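Side-chain contacts in phospholipase C-beta (PLC-beta) (Sepia officinalis, PDB 3QR0), which belongs to the multidomain phospholipase C-beta family, with a PH domain, EF-hand regions, a TIM-barrel core that holds a calcium ion, and a C2 domain: residues I605-C608 / V609-V613; A799-C802 / A803-D806; Y572-G575 / T576-D579; T314-H317 / R318-L321. One frame throughout, in Å; residues are numbered along the deposited sequence.

Contact 1 of 4, residues I605-C608 / V609-V613; sequences IAMC and VNLGV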
ATOM      1  N   ILE A 605       3.366  -6.024 -11.336  1.00 22.48           N
ATOM      2  CA  ILE A 605       2.414  -6.792 -10.518  1.00 22.38           C
ATOM      3  C   ILE A 605       2.952  -7.075  -9.101  1.00 21.70           C
ATOM      4  O   ILE A 605       2.223  -6.942  -8.113  1.00 20.99           O
ATOM      5  CB  ILE A 605       1.963  -8.098 -11.246  1.00 22.96           C
ATOM      6  CG1 ILE A 605       0.933  -8.876 -10.408  1.00 23.88           C
ATOM      7  CG2 ILE A 605       3.168  -8.966 -11.611  1.00 24.12           C
ATOM      8  CD1 ILE A 605       1.539  -9.833  -9.390  1.00 24.37           C
ATOM      9  N   ALA A 606       4.233  -7.417  -9.004  1.00 21.49           N
ATOM     10  CA  ALA A 606       4.852  -7.738  -7.718  1.00 21.47           C
ATOM     11  C   ALA A 606       4.754  -6.592  -6.706  1.00 21.22           C
ATOM     12  O   ALA A 606       4.378  -6.814  -5.557  1.00 20.78           O
ATOM     13  CB  ALA A 606       6.300  -8.128  -7.919  1.00 21.68           C
ATOM     14  N   MET A 607       5.085  -5.376  -7.134  1.00 21.25           N
ATOM     15  CA  MET A 607       5.008  -4.211  -6.248  1.00 21.44           C
ATOM     16  C   MET A 607       3.570  -3.812  -5.920  1.00 21.40           C
ATOM     17  O   MET A 607       3.273  -3.451  -4.785  1.00 20.92           O
ATOM     18  CB  MET A 607       5.778  -3.009  -6.822  1.00 21.44           C
ATOM     19  CG  MET A 607       7.256  -2.970  -6.431  1.00 22.10           C
ATOM     20  SD  MET A 607       7.559  -3.166  -4.657  1.00 22.60           S
ATOM     21  CE  MET A 607       6.742  -1.722  -3.993  1.00 22.52           C
ATOM     22  N   CYS A 608       2.688  -3.885  -6.910  1.00 22.22           N
ATOM     23  CA  CYS A 608       1.258  -3.651  -6.693  1.00 22.86           C
ATOM     24  C   CYS A 608       0.691  -4.556  -5.593  1.00 22.30           C
ATOM     25  O   CYS A 608      -0.025  -4.087  -4.711  1.00 22.34           O
ATOM     26  CB  CYS A 608       0.477  -3.850  -7.994  1.00 23.28           C
ATOM     27  SG  CYS A 608       0.824  -2.603  -9.249  1.00 27.63           S
ATOM     28  N   VAL A 609       1.042  -5.839  -5.640  1.00 21.88           N
ATOM     29  CA  VAL A 609       0.592  -6.817  -4.644  1.00 21.51           C
ATOM     30  C   VAL A 609       1.242  -6.572  -3.280  1.00 21.11           C
ATOM     31  O   VAL A 609       0.573  -6.626  -2.245  1.00 20.59           O
ATOM     32  CB  VAL A 609       0.892  -8.267  -5.104  1.00 22.02           C
ATOM     33  CG1 VAL A 609       0.625  -9.259  -3.997  1.00 21.55           C
ATOM     34  CG2 VAL A 609       0.061  -8.611  -6.339  1.00 22.46           C
ATOM     35  N   ASN A 610       2.539  -6.292  -3.288  1.00 20.57           N
ATOM     36  CA  ASN A 610       3.282  -6.041  -2.060  1.00 20.38           C
ATOM     37  C   ASN A 610       2.692  -4.882  -1.262  1.00 20.24           C
ATOM     38  O   ASN A 610       2.408  -5.019  -0.072  1.00 20.22           O
ATOM     39  CB  ASN A 610       4.748  -5.759  -2.380  1.00 20.39           C
ATOM     40  CG  ASN A 610       5.611  -5.684  -1.136  1.00 20.60           C
ATOM     41  OD1 ASN A 610       5.879  -6.698  -0.489  1.00 20.23           O
ATOM     42  ND2 ASN A 610       6.052  -4.479  -0.795  1.00 19.31           N
ATOM     43  N   LEU A 611       2.489  -3.748  -1.924  1.00 20.09           N
ATOM     44  CA  LEU A 611       1.938  -2.573  -1.255  1.00 20.65           C
ATOM     45  C   LEU A 611       0.498  -2.819  -0.805  1.00 20.83           C
ATOM     46  O   LEU A 611       0.098  -2.368   0.269  1.00 20.86           O
ATOM     47  CB  LEU A 611       2.027  -1.344  -2.156  1.00 20.59           C
ATOM     48  CG  LEU A 611       3.466  -0.942  -2.503  1.00 21.61           C
ATOM     49  CD1 LEU A 611       3.468   0.203  -3.505  1.00 22.17           C
ATOM     50  CD2 LEU A 611       4.238  -0.577  -1.257  1.00 22.25           C
ATOM     51  N   GLY A 612      -0.256  -3.566  -1.609  1.00 20.85           N
ATOM     52  CA  GLY A 612      -1.605  -3.977  -1.248  1.00 21.08           C
ATOM     53  C   GLY A 612      -1.717  -4.771   0.043  1.00 21.48           C
ATOM     54  O   GLY A 612      -2.570  -4.465   0.885  1.00 21.92           O
ATOM     55  N   VAL A 613      -0.867  -5.780   0.215  1.00 21.43           N
ATOM     56  CA  VAL A 613      -0.967  -6.650   1.388  1.00 21.68           C
ATOM     57  C   VAL A 613      -0.418  -5.993   2.649  1.00 21.54           C
ATOM     58  O   VAL A 613      -0.970  -6.185   3.736  1.00 21.11           O
ATOM     59  CB  VAL A 613      -0.307  -8.048   1.176  1.00 22.07           C
ATOM     60  CG1 VAL A 613      -0.892  -8.743  -0.071  1.00 21.67           C
ATOM     61  CG2 VAL A 613       1.195  -7.954   1.078  1.00 22.06           C
TER
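Ile605 and Val609 touch one turn apart on an alpha helix whose backbone is tied by successive i to i+4 hydrogen bonds, from Val609 N to Ile605 O through to Gly612 N to Cys608 O. This helix, 605-613, belongs to the Y half of the TIM-barrel region. Helix 586-589 and strands 669-676 and 718-725 pack on it. The bond from Leu611 N to Met607 O is 3.0 Å long and almost straight, at 175°. The bond from Gly612 N to Cys608 O is longer, at 3.2 Å, and its donor is tilted further from the carbonyl plane. Ile605 and Val609 lie side by side and point the same way. The CD1 of Ile605 meets the CG2 branch of Val609 at 3.6 Å. Tyr676 packs on both residues. On a different side of the helix, Met607 is paired with Leu611. The methionine chain bends at chi2 (-50°) and again at chi3 (-63°). These two bends carry its methyl forward along the helix, toward Leu611. Asn610 is buried, and its ND2 donates to OD1 of Asn335, outside the helix. The methionine methyl reaches the branch point of the leucine: Met607 CE lies 3.7 Å from Leu611 CG and 3.8 Å from Leu611 CD1.

Contact 2 of 4, residues A799-C802 / A803-D806; sequences AALC and AFED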
ATOM      1  N   ALA A 799       7.715 -26.315 -13.085  1.00 30.06           N
ATOM      2  CA  ALA A 799       6.508 -26.155 -13.899  1.00 30.10           C
ATOM      3  C   ALA A 799       5.385 -25.473 -13.122  1.00 29.32           C
ATOM      4  O   ALA A 799       4.685 -24.617 -13.665  1.00 28.88           O
ATOM      5  CB  ALA A 799       6.038 -27.511 -14.431  1.00 30.97           C
ATOM      6  N   ALA A 800       5.218 -25.856 -11.856  1.00 28.77           N
ATOM      7  CA  ALA A 800       4.234 -25.222 -10.973  1.00 28.42           C
ATOM      8  C   ALA A 800       4.453 -23.714 -10.876  1.00 27.83           C
ATOM      9  O   ALA A 800       3.489 -22.954 -10.824  1.00 27.10           O
ATOM     10  CB  ALA A 800       4.276 -25.841  -9.581  1.00 28.15           C
ATOM     11  N   LEU A 801       5.718 -23.290 -10.869  1.00 27.97           N
ATOM     12  CA  LEU A 801       6.057 -21.869 -10.719  1.00 27.80           C
ATOM     13  C   LEU A 801       5.767 -21.026 -11.964  1.00 28.05           C
ATOM     14  O   LEU A 801       5.809 -19.798 -11.893  1.00 27.66           O
ATOM     15  CB  LEU A 801       7.519 -21.703 -10.308  1.00 27.72           C
ATOM     16  CG  LEU A 801       7.862 -22.219  -8.909  1.00 28.13           C
ATOM     17  CD1 LEU A 801       9.364 -22.164  -8.703  1.00 28.50           C
ATOM     18  CD2 LEU A 801       7.129 -21.422  -7.812  1.00 27.82           C
ATOM     19  N   CYS A 802       5.474 -21.679 -13.090  1.00 28.96           N
ATOM     20  CA  CYS A 802       5.048 -20.975 -14.304  1.00 29.32           C
ATOM     21  C   CYS A 802       3.726 -20.218 -14.117  1.00 28.74           C
ATOM     22  O   CYS A 802       3.495 -19.217 -14.790  1.00 28.58           O
ATOM     23  CB  CYS A 802       4.937 -21.941 -15.487  1.00 30.24           C
ATOM     24  SG  CYS A 802       6.538 -22.579 -16.067  1.00 32.75           S
ATOM     25  N   ALA A 803       2.874 -20.680 -13.199  1.00 28.17           N
ATOM     26  CA  ALA A 803       1.601 -19.994 -12.903  1.00 27.82           C
ATOM     27  C   ALA A 803       1.757 -18.515 -12.516  1.00 26.92           C
ATOM     28  O   ALA A 803       0.828 -17.735 -12.696  1.00 26.85           O
ATOM     29  CB  ALA A 803       0.840 -20.735 -11.806  1.00 27.54           C
ATOM     30  N   PHE A 804       2.912 -18.141 -11.969  1.00 26.86           N
ATOM     31  CA  PHE A 804       3.177 -16.751 -11.558  1.00 26.38           C
ATOM     32  C   PHE A 804       3.575 -15.807 -12.692  1.00 26.88           C
ATOM     33  O   PHE A 804       3.512 -14.581 -12.531  1.00 25.98           O
ATOM     34  CB  PHE A 804       4.271 -16.731 -10.495  1.00 25.95           C
ATOM     35  CG  PHE A 804       3.871 -17.407  -9.226  1.00 25.84           C
ATOM     36  CD1 PHE A 804       3.114 -16.729  -8.275  1.00 25.39           C
ATOM     37  CD2 PHE A 804       4.226 -18.722  -8.985  1.00 25.20           C
ATOM     38  CE1 PHE A 804       2.728 -17.357  -7.100  1.00 25.33           C
ATOM     39  CE2 PHE A 804       3.848 -19.352  -7.810  1.00 26.05           C
ATOM     40  CZ  PHE A 804       3.100 -18.674  -6.868  1.00 25.21           C
ATOM     41  N   GLU A 805       3.981 -16.369 -13.831  1.00 27.84           N
ATOM     42  CA  GLU A 805       4.519 -15.564 -14.926  1.00 28.73           C
ATOM     43  C   GLU A 805       3.432 -14.741 -15.600  1.00 28.99           C
ATOM     44  O   GLU A 805       2.240 -15.061 -15.503  1.00 29.04           O
ATOM     45  CB  GLU A 805       5.226 -16.451 -15.957  1.00 29.73           C
ATOM     46  CG  GLU A 805       6.460 -17.172 -15.425  1.00 31.26           C
ATOM     47  CD  GLU A 805       7.579 -16.225 -15.012  1.00 33.35           C
ATOM     48  OE1 GLU A 805       7.753 -15.179 -15.672  1.00 35.23           O
ATOM     49  OE2 GLU A 805       8.286 -16.525 -14.023  1.00 33.95           O
ATOM     50  N   ASP A 806       3.853 -13.676 -16.279  1.00 29.59           N
ATOM     51  CA  ASP A 806       2.939 -12.806 -17.026  1.00 30.38           C
ATOM     52  C   ASP A 806       2.194 -13.546 -18.147  1.00 31.34           C
ATOM     53  O   ASP A 806       1.106 -13.131 -18.541  1.00 31.96           O
ATOM     54  CB  ASP A 806       3.695 -11.601 -17.609  1.00 30.54           C
ATOM     55  CG  ASP A 806       4.129 -10.594 -16.547  1.00 30.69           C
ATOM     56  OD1 ASP A 806       3.855 -10.789 -15.336  1.00 30.66           O
ATOM     57  OD2 ASP A 806       4.749  -9.580 -16.931  1.00 31.69           O
TER
HETATM   58  O   HOH W   1       7.884 -17.756 -11.773  1.00 38.11           O
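Leu801 and Phe804 cross at an angle, with one methyl of the leucine set against the ring. Leu801 CD2 is 3.9 Å from Phe804 CE2 and 4.1 Å from Phe804 CD2. The carbonyl oxygen of Leu801 sits at the edge of the same ring, in its plane, 3.5 Å from Phe804 CD2. Phe804 CG is turned away from its own carbonyl carbon (chi1 -65°), which lays the ring back beside Leu801. Ile587 of helix 586-589 packs on both side chains. The backbone here runs in tight turns where helix 793-800 gives way to the loop before helix 808-815. Two i to i+3 bonds, Ala803 N to Ala800 O and Phe804 N to Leu801 O, are weak. The third, Glu805 N to Cys802 O, is firmer at 3.0 Å, although its donor stands above the carbonyl plane. The Glu805 chain bends at chi2 and curls back toward Leu801. A water bridges the two residues, donating to Leu801 O at 2.9 Å and to Glu805 OE2 at 2.6 Å. The phenylalanine side chain thus has apolar contact, whereas the glutamate carboxylate is linked through water. Leu801 O serves both the turn, through Phe804 N, and the water.

Contact 3 of 4, residues Y572-G575 / T576-D579; sequences YPKG and TRVD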
ATOM      1  N   TYR A 572      16.457 -11.846  -2.842  1.00 19.52           N
ATOM      2  CA  TYR A 572      16.586 -10.668  -3.702  1.00 19.54           C
ATOM      3  C   TYR A 572      16.723 -11.050  -5.177  1.00 20.19           C
ATOM      4  O   TYR A 572      17.176 -12.156  -5.494  1.00 19.99           O
ATOM      5  CB  TYR A 572      17.742  -9.770  -3.235  1.00 19.73           C
ATOM      6  CG  TYR A 572      19.095 -10.419  -3.273  1.00 20.16           C
ATOM      7  CD1 TYR A 572      19.909 -10.291  -4.391  1.00 21.39           C
ATOM      8  CD2 TYR A 572      19.574 -11.155  -2.188  1.00 20.82           C
ATOM      9  CE1 TYR A 572      21.154 -10.881  -4.442  1.00 21.52           C
ATOM     10  CE2 TYR A 572      20.831 -11.751  -2.227  1.00 20.77           C
ATOM     11  CZ  TYR A 572      21.615 -11.611  -3.360  1.00 21.72           C
ATOM     12  OH  TYR A 572      22.866 -12.188  -3.433  1.00 22.12           O
ATOM     13  N   PRO A 573      16.311 -10.142  -6.085  1.00 20.40           N
ATOM     14  CA  PRO A 573      16.283 -10.497  -7.503  1.00 21.10           C
ATOM     15  C   PRO A 573      17.665 -10.735  -8.113  1.00 21.91           C
ATOM     16  O   PRO A 573      18.641 -10.101  -7.725  1.00 21.57           O
ATOM     17  CB  PRO A 573      15.589  -9.294  -8.169  1.00 20.98           C
ATOM     18  CG  PRO A 573      15.647  -8.193  -7.180  1.00 20.78           C
ATOM     19  CD  PRO A 573      15.692  -8.832  -5.827  1.00 20.07           C
ATOM     20  N   LYS A 574      17.724 -11.668  -9.056  1.00 22.93           N
ATOM     21  CA  LYS A 574      18.952 -11.969  -9.792  1.00 23.95           C
ATOM     22  C   LYS A 574      19.427 -10.791 -10.649  1.00 24.28           C
ATOM     23  O   LYS A 574      18.636  -9.932 -11.049  1.00 23.78           O
ATOM     24  CB  LYS A 574      18.752 -13.205 -10.681  1.00 24.64           C
ATOM     25  CG  LYS A 574      17.664 -13.059 -11.744  1.00 25.21           C
ATOM     26  CD  LYS A 574      17.392 -14.375 -12.477  1.00 26.80           C
ATOM     27  CE  LYS A 574      16.089 -14.298 -13.260  1.00 26.91           C
ATOM     28  NZ  LYS A 574      15.808 -15.541 -14.032  1.00 28.29           N
ATOM     29  N   GLY A 575      20.720 -10.783 -10.947  1.00 25.10           N
ATOM     30  CA  GLY A 575      21.351  -9.703 -11.693  1.00 25.90           C
ATOM     31  C   GLY A 575      20.873  -9.495 -13.124  1.00 26.39           C
ATOM     32  O   GLY A 575      21.050  -8.402 -13.676  1.00 26.94           O
ATOM     33  N   THR A 576      20.275 -10.520 -13.730  1.00 26.61           N
ATOM     34  CA  THR A 576      19.777 -10.414 -15.107  1.00 27.11           C
ATOM     35  C   THR A 576      18.539  -9.525 -15.238  1.00 26.54           C
ATOM     36  O   THR A 576      18.203  -9.099 -16.347  1.00 26.92           O
ATOM     37  CB  THR A 576      19.448 -11.800 -15.725  1.00 27.67           C
ATOM     38  OG1 THR A 576      18.603 -12.538 -14.832  1.00 28.59           O
ATOM     39  CG2 THR A 576      20.716 -12.587 -15.991  1.00 28.34           C
ATOM     40  N   ARG A 577      17.856  -9.246 -14.127  1.00 25.75           N
ATOM     41  CA  ARG A 577      16.716  -8.323 -14.134  1.00 25.32           C
ATOM     42  C   ARG A 577      17.214  -6.880 -14.124  1.00 24.81           C
ATOM     43  O   ARG A 577      16.924  -6.113 -13.206  1.00 24.18           O
ATOM     44  CB  ARG A 577      15.807  -8.574 -12.929  1.00 24.81           C
ATOM     45  CG  ARG A 577      15.152  -9.941 -12.904  1.00 25.98           C
ATOM     46  CD  ARG A 577      14.353 -10.126 -11.623  1.00 27.37           C
ATOM     47  NE  ARG A 577      13.714 -11.437 -11.544  1.00 28.19           N
ATOM     48  CZ  ARG A 577      12.562 -11.766 -12.129  1.00 29.81           C
ATOM     49  NH1 ARG A 577      11.882 -10.889 -12.863  1.00 30.42           N
ATOM     50  NH2 ARG A 577      12.089 -12.995 -11.979  1.00 29.83           N
ATOM     51  N   VAL A 578      17.958  -6.520 -15.163  1.00 25.32           N
ATOM     52  CA  VAL A 578      18.613  -5.218 -15.247  1.00 25.32           C
ATOM     53  C   VAL A 578      17.622  -4.047 -15.323  1.00 25.12           C
ATOM     54  O   VAL A 578      17.970  -2.919 -14.960  1.00 24.40           O
ATOM     55  CB  VAL A 578      19.607  -5.158 -16.440  1.00 26.19           C
ATOM     56  CG1 VAL A 578      20.737  -6.159 -16.242  1.00 26.59           C
ATOM     57  CG2 VAL A 578      18.897  -5.396 -17.780  1.00 26.35           C
ATOM     58  N   ASP A 579      16.389  -4.323 -15.758  1.00 25.09           N
ATOM     59  CA  ASP A 579      15.335  -3.301 -15.830  1.00 25.43           C
ATOM     60  C   ASP A 579      14.571  -3.109 -14.512  1.00 24.82           C
ATOM     61  O   ASP A 579      13.576  -2.370 -14.462  1.00 24.62           O
ATOM     62  CB  ASP A 579      14.352  -3.612 -16.972  1.00 26.19           C
ATOM     63  CG  ASP A 579      13.608  -4.943 -16.788  1.00 27.88           C
ATOM     64  OD1 ASP A 579      13.985  -5.774 -15.923  1.00 28.14           O
ATOM     65  OD2 ASP A 579      12.636  -5.156 -17.547  1.00 32.33           O
TER
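Lys574 CG and Thr576 OG1 each stand between their own backbone N and carbonyl carbon (chi1 61° and 51°), and these settings bring the lysine chain across the threonine hydroxyl. Lys574 CD lies 3.2 Å from Thr576 OG1, and Lys574 CG lies 3.3 Å from it. These are carbon-to-oxygen contacts along the stem of the lysine. The rest of the chain is extended and takes the amine past the hydroxyl. Arg577 is also extended from CG to NE and crosses the lysine obliquely. Its CD rests against the proline ring, with Arg577 CD 3.8 Å from Pro573 CB. The backbone forms a type I beta turn from Lys574 to Arg577, closed by a 3.2 Å hydrogen bond from Arg577 N to Lys574 O. Arg577 is then the centre of an inverse gamma turn, whose bond from Val578 N to Thr576 O is weak. Both turns lie in the loop that follows strand 569-572 of the TIM barrel. The side chain of Pro573 is about 9 Å from the bound calcium ion. Lys574 NZ and Arg577 NH2 are 5.0 Å apart. Glu546 OE1 forms a salt bridge with Arg577 NE, which probably eases the nearness of the two positive ends. The same oxygen accepts from the backbone N of Lys574.

Contact 4 of 4, residues T314-H317 / R318-L321; sequences TPMH and RLDL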
ATOM      1  N   THR A 314     -13.243  -3.320   3.402  1.00 25.28           N
ATOM      2  CA  THR A 314     -12.043  -3.482   4.222  1.00 25.61           C
ATOM      3  C   THR A 314     -12.379  -3.994   5.629  1.00 26.05           C
ATOM      4  O   THR A 314     -13.172  -3.368   6.333  1.00 25.96           O
ATOM      5  CB  THR A 314     -11.279  -2.151   4.345  1.00 25.59           C
ATOM      6  OG1 THR A 314     -10.949  -1.668   3.036  1.00 25.85           O
ATOM      7  CG2 THR A 314      -9.998  -2.329   5.165  1.00 26.41           C
ATOM      8  N   PRO A 315     -11.792  -5.144   6.030  1.00 26.32           N
ATOM      9  CA  PRO A 315     -11.977  -5.655   7.397  1.00 26.90           C
ATOM     10  C   PRO A 315     -11.191  -4.811   8.393  1.00 27.23           C
ATOM     11  O   PRO A 315      -9.957  -4.853   8.415  1.00 26.47           O
ATOM     12  CB  PRO A 315     -11.444  -7.088   7.327  1.00 26.79           C
ATOM     13  CG  PRO A 315     -10.544  -7.120   6.139  1.00 26.67           C
ATOM     14  CD  PRO A 315     -10.988  -6.057   5.195  1.00 26.36           C
ATOM     15  N   MET A 316     -11.909  -4.042   9.200  1.00 28.32           N
ATOM     16  CA  MET A 316     -11.279  -3.052  10.071  1.00 29.39           C
ATOM     17  C   MET A 316     -10.358  -3.683  11.118  1.00 29.24           C
ATOM     18  O   MET A 316      -9.321  -3.109  11.439  1.00 28.84           O
ATOM     19  CB  MET A 316     -12.338  -2.156  10.728  1.00 30.26           C
ATOM     20  CG  MET A 316     -13.012  -1.206   9.740  1.00 32.95           C
ATOM     21  SD  MET A 316     -11.850  -0.013   9.008  1.00 39.42           S
ATOM     22  CE  MET A 316     -12.668   0.378   7.456  1.00 37.72           C
ATOM     23  N   HIS A 317     -10.715  -4.869  11.614  1.00 29.71           N
ATOM     24  CA  HIS A 317      -9.877  -5.581  12.585  1.00 30.13           C
ATOM     25  C   HIS A 317      -8.513  -5.986  11.994  1.00 29.74           C
ATOM     26  O   HIS A 317      -7.535  -6.123  12.730  1.00 29.84           O
ATOM     27  CB  HIS A 317     -10.615  -6.802  13.183  1.00 30.71           C
ATOM     28  CG  HIS A 317     -10.796  -7.941  12.225  1.00 31.83           C
ATOM     29  ND1 HIS A 317     -11.781  -7.955  11.258  1.00 33.27           N
ATOM     30  CD2 HIS A 317     -10.117  -9.106  12.086  1.00 33.07           C
ATOM     31  CE1 HIS A 317     -11.696  -9.076  10.563  1.00 34.05           C
ATOM     32  NE2 HIS A 317     -10.694  -9.791  11.043  1.00 34.39           N
ATOM     33  N   ARG A 318      -8.454  -6.165  10.672  1.00 29.09           N
ATOM     34  CA  ARG A 318      -7.192  -6.446   9.979  1.00 28.69           C
ATOM     35  C   ARG A 318      -6.441  -5.173   9.587  1.00 27.68           C
ATOM     36  O   ARG A 318      -5.215  -5.155   9.598  1.00 27.41           O
ATOM     37  CB  ARG A 318      -7.435  -7.290   8.724  1.00 28.89           C
ATOM     38  CG  ARG A 318      -7.772  -8.747   9.002  1.00 30.96           C
ATOM     39  CD  ARG A 318      -7.411  -9.650   7.811  1.00 33.93           C
ATOM     40  NE  ARG A 318      -5.960  -9.765   7.587  1.00 36.26           N
ATOM     41  CZ  ARG A 318      -5.280  -9.264   6.545  1.00 38.90           C
ATOM     42  NH1 ARG A 318      -5.883  -8.578   5.570  1.00 39.54           N
ATOM     43  NH2 ARG A 318      -3.964  -9.451   6.472  1.00 39.48           N
ATOM     44  N   LEU A 319      -7.175  -4.127   9.213  1.00 26.94           N
ATOM     45  CA  LEU A 319      -6.573  -2.852   8.824  1.00 26.18           C
ATOM     46  C   LEU A 319      -5.848  -2.224  10.010  1.00 26.22           C
ATOM     47  O   LEU A 319      -4.741  -1.717   9.871  1.00 25.52           O
ATOM     48  CB  LEU A 319      -7.643  -1.884   8.307  1.00 26.04           C
ATOM     49  CG  LEU A 319      -7.164  -0.510   7.819  1.00 25.33           C
ATOM     50  CD1 LEU A 319      -6.260  -0.643   6.603  1.00 24.08           C
ATOM     51  CD2 LEU A 319      -8.351   0.386   7.503  1.00 24.84           C
ATOM     52  N   ASP A 320      -6.497  -2.272  11.171  1.00 26.66           N
ATOM     53  CA  ASP A 320      -5.927  -1.798  12.432  1.00 27.23           C
ATOM     54  C   ASP A 320      -4.681  -2.611  12.769  1.00 26.87           C
ATOM     55  O   ASP A 320      -4.517  -3.732  12.291  1.00 26.32           O
ATOM     56  CB  ASP A 320      -6.982  -1.933  13.544  1.00 27.92           C
ATOM     57  CG  ASP A 320      -6.583  -1.239  14.837  1.00 29.76           C
ATOM     58  OD1 ASP A 320      -5.978  -0.152  14.788  1.00 33.24           O
ATOM     59  OD2 ASP A 320      -6.897  -1.782  15.914  1.00 34.03           O
ATOM     60  N   LEU A 321      -3.798  -2.050  13.586  1.00 27.21           N
ATOM     61  CA  LEU A 321      -2.598  -2.765  14.006  1.00 27.44           C
ATOM     62  C   LEU A 321      -2.992  -3.729  15.123  1.00 27.87           C
ATOM     63  O   LEU A 321      -2.718  -3.497  16.300  1.00 28.50           O
ATOM     64  CB  LEU A 321      -1.496  -1.787  14.435  1.00 27.91           C
ATOM     65  CG  LEU A 321      -0.065  -2.288  14.227  1.00 27.93           C
ATOM     66  CD1 LEU A 321       0.922  -1.141  14.330  1.00 29.30           C
ATOM     67  CD2 LEU A 321       0.276  -3.383  15.220  1.00 29.14           C
TER
HETATM   68  O   HOH W   2      -7.778  -5.106  15.497  1.00 43.37           O
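Leu319 packs against Thr314 and Met316 on the buried side of a short helix, 316-319, while His317 lies on its solvent side. Pro315 holds the N-cap position. Its carbonyl oxygen accepts two backbone N-H groups, a weak bond from Arg318 N and a better one from Leu319 N. The Leu319 bond is 3.0 Å long and lies in the carbonyl plane. The next bond, Asp320 N to Met316 O, is nearly straight, and Asp320 is where the chain leaves helical geometry.

The tight part gathers at one methyl. Leu319 CD2 touches Met316 SD at 3.8 Å and Thr314 CG2 at 3.9 Å. Met316 runs beside the leucine and points the same way, whereas Thr314 comes across it. Leu144 and Leu145 of helix 144-147 pack on this side. Thr314 CG2 stands opposite its backbone N, beside the carbonyl carbon, and this turns the methyl to the leucine. Thr314 OG1 is hydrogen-bonded to Asn148 OD1.

The looser part is more polar. A water donates to His317 O at 3.0 Å and makes a weak, long bond to OD2 of the buried Asp320. The His317 ring folds back over the backbone (chi1 71°), and Arg318 N lies over one of its faces. The ring and the guanidinium plane stand 82° apart. Phe268 also meets the histidine ring. The aliphatic stem of the arginine makes a CH-pi contact with the histidine: Arg318 CG is 4.1 Å from the His317 ring centroid, 27° off the ring normal.

Contact 1 is the core member of the set, its centre about 7 Å from that of the chain. Contact 4 is partly buried, and contacts 2 and 3 lie at the surface. Contacts 1 and 3 both belong to the Y half of the TIM-barrel region, yet one is a regular helix and the other a pair of turns. Contact 1 is mostly apolar, contact 3 carries charged side chains, and contacts 2 and 4 each combine apolar packing with a bridging water. Helix 586-589 packs on both contact 1 and contact 2. These two also touch, with Ile605 CG2 4.2 Å from Asp806 OD1. Contacts 3 and 4 are farthest apart, their centres about 34 Å from each other.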